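Local structure of lipolytic protein G-D-S-L family (Veillonella parvula DSM 2008, 4RW0) at residues F9-T14 / C74-I79. The protein probably hydrolyses ester bonds of an as yet unidentified substrate, as a member of the GDSL lipase/acylhydrolase family of SGNH hydrolases. Sequence-based numbering, arbitrary orientation.
Sequences FGDSIT and CGTNDI
Asp11 lays its side chain over the start of helix 76-80, against Cys74, Thr76 and Asn77. This is the active-site region of an SGNH hydrolase. The Gly-Asp-Ser of the GDSL motif lies at the C-terminal end of strand 4-10 and runs into helix 12-15, and the Gly-Thr-Asn-Asp motif follows the neighbouring parallel strand 69-73. The backbones are closest where Gly10 CA lies 5.1 Å from Cys74 CA.

No direct hydrogen bond joins the two segments. CB of Asp11 meets Cys74 SG at 4.1 Å and Asn77 ND2 at 3.9 Å. Its OD2 lies 3.9 Å from Thr76 CB, and the two side chains run at about a right angle. The carboxylate and the amide of Asn77 are turned 65° apart.

Asp11 is also the N-cap of helix 12-15. Its chi1 of 63° sets CG between the backbone N and the carbonyl carbon, which brings OD1 back to Ile13 N. That bond is 2.9 Å long and reaches OD1 on the anti side, 33° out of the carboxylate plane. The other oxygen, OD2, is close to Glu110 OE2, so one of the two acids may be protonated. Glu110 also accepts a hydrogen bond from Thr76 N.

Ser12 is probably the nucleophile, as in relatives, and its OG is hydrogen-bonded to His165 NE2. The family pattern suggests that Asn77 helps form the oxyanion hole. Its amide is held by Cys46 O, which accepts from ND2. The same ND2 donates to a water at 2.8 Å. This water also hydrogen-bonds Ser12 OG at 2.7 Å, and so bridges the hydroxyl of Ser12 and the amide nitrogen of Asn77.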
loop_
_atom_site.group_PDB
_atom_site.type_symbol
_atom_site.label_atom_id
_atom_site.label_comp_id
_atom_site.label_asym_id
_atom_site.label_seq_id
_atom_site.Cartn_x
_atom_site.Cartn_y
_atom_site.Cartn_z
ATOM N N PHE A 9 3.365 6.094 1.110
ATOM C CA PHE A 9 3.900 5.573 2.372
ATOM C C PHE A 9 3.555 4.119 2.544
ATOM O O PHE A 9 2.480 3.643 2.072
ATOM C CB PHE A 9 3.234 6.313 3.547
ATOM C CG PHE A 9 3.564 7.783 3.624
ATOM C CD1 PHE A 9 4.711 8.213 4.169
ATOM C CD2 PHE A 9 2.720 8.724 3.087
ATOM C CE1 PHE A 9 5.037 9.578 4.226
ATOM C CE2 PHE A 9 2.988 10.066 3.184
ATOM C CZ PHE A 9 4.167 10.501 3.736
ATOM N N GLY A 10 4.447 3.426 3.257
ATOM C CA GLY A 10 4.299 2.026 3.597
ATOM C C GLY A 10 5.596 1.339 3.964
ATOM O O GLY A 10 6.548 1.983 4.366
ATOM N N ASP A 11 5.619 0.015 3.828
ATOM C CA ASP A 11 6.713 -0.742 4.240
ATOM C C ASP A 11 7.571 -1.211 3.001
ATOM O O ASP A 11 7.623 -0.558 1.982
ATOM C CB ASP A 11 6.235 -1.856 5.132
ATOM C CG ASP A 11 5.296 -2.853 4.386
ATOM O OD1 ASP A 11 5.263 -2.867 3.096
ATOM O OD2 ASP A 11 4.488 -3.498 5.115
ATOM N N SER A 12 8.223 -2.337 3.108
ATOM C CA SER A 12 9.111 -2.788 2.013
ATOM C C SER A 12 8.370 -3.181 0.757
ATOM O O SER A 12 8.921 -3.133 -0.321
ATOM C CB SER A 12 9.981 -3.903 2.544
ATOM O OG SER A 12 9.075 -4.918 2.856
ATOM N N ILE A 13 7.074 -3.456 0.869
ATOM C CA ILE A 13 6.276 -3.857 -0.285
ATOM C C ILE A 13 5.818 -2.615 -1.047
ATOM O O ILE A 13 5.496 -2.674 -2.220
ATOM C CB ILE A 13 5.088 -4.757 0.161
ATOM C CG1 ILE A 13 5.616 -6.102 0.662
ATOM C CG2 ILE A 13 4.119 -5.022 -0.974
ATOM C CD1 ILE A 13 4.570 -6.991 1.301
ATOM N N THR A 14 5.786 -1.463 -0.398
ATOM C CA THR A 14 5.644 -0.227 -1.112
ATOM C C THR A 14 7.037 0.296 -1.631
ATOM O O THR A 14 7.142 0.897 -2.716
ATOM C CB THR A 14 4.992 0.809 -0.184
ATOM O OG1 THR A 14 3.630 0.420 0.028
ATOM C CG2 THR A 14 5.074 2.211 -0.749
ATOM N N CYS A 74 0.072 -0.568 4.911
ATOM C CA CYS A 74 1.012 -1.100 5.893
ATOM C C CYS A 74 0.346 -2.174 6.771
ATOM O O CYS A 74 -0.846 -2.393 6.692
ATOM C CB CYS A 74 1.526 0.059 6.771
ATOM S SG CYS A 74 3.206 -0.161 7.380
ATOM N N GLY A 75 1.122 -2.844 7.595
ATOM C CA GLY A 75 0.569 -3.746 8.604
ATOM C C GLY A 75 1.110 -5.120 8.589
ATOM O O GLY A 75 1.101 -5.810 9.611
ATOM N N THR A 76 1.664 -5.543 7.446
ATOM C CA THR A 76 2.336 -6.843 7.411
ATOM C C THR A 76 3.308 -7.098 8.525
ATOM O O THR A 76 3.309 -8.192 9.135
ATOM C CB THR A 76 3.068 -7.031 6.044
ATOM O OG1 THR A 76 2.067 -7.062 5.033
ATOM C CG2 THR A 76 3.968 -8.293 5.998
ATOM N N ASN A 77 4.207 -6.148 8.792
ATOM C CA ASN A 77 5.171 -6.384 9.881
ATOM C C ASN A 77 4.531 -6.553 11.253
ATOM O O ASN A 77 4.999 -7.347 12.078
ATOM C CB ASN A 77 6.254 -5.320 9.879
ATOM C CG ASN A 77 7.179 -5.478 8.639
ATOM O OD1 ASN A 77 7.660 -6.605 8.342
ATOM N ND2 ASN A 77 7.387 -4.380 7.886
ATOM N N ASP A 78 3.448 -5.842 11.466
ATOM C CA ASP A 78 2.703 -5.938 12.727
ATOM C C ASP A 78 2.062 -7.315 12.835
ATOM O O ASP A 78 2.181 -7.953 13.877
ATOM C CB ASP A 78 1.627 -4.889 12.795
ATOM C CG ASP A 78 2.211 -3.452 12.809
ATOM O OD1 ASP A 78 2.492 -2.853 11.728
ATOM O OD2 ASP A 78 2.415 -2.949 13.914
ATOM N N ILE A 79 1.459 -7.791 11.744
ATOM C CA ILE A 79 0.833 -9.096 11.733
ATOM C C ILE A 79 1.865 -10.180 11.927
ATOM O O ILE A 79 1.670 -11.131 12.734
ATOM C CB ILE A 79 -0.011 -9.258 10.512
ATOM C CG1 ILE A 79 -1.149 -8.269 10.575
ATOM C CG2 ILE A 79 -0.544 -10.689 10.366
ATOM C CD1 ILE A 79 -1.907 -8.170 9.244
HETATM O O HOH W 1 8.869 -4.447 5.484
#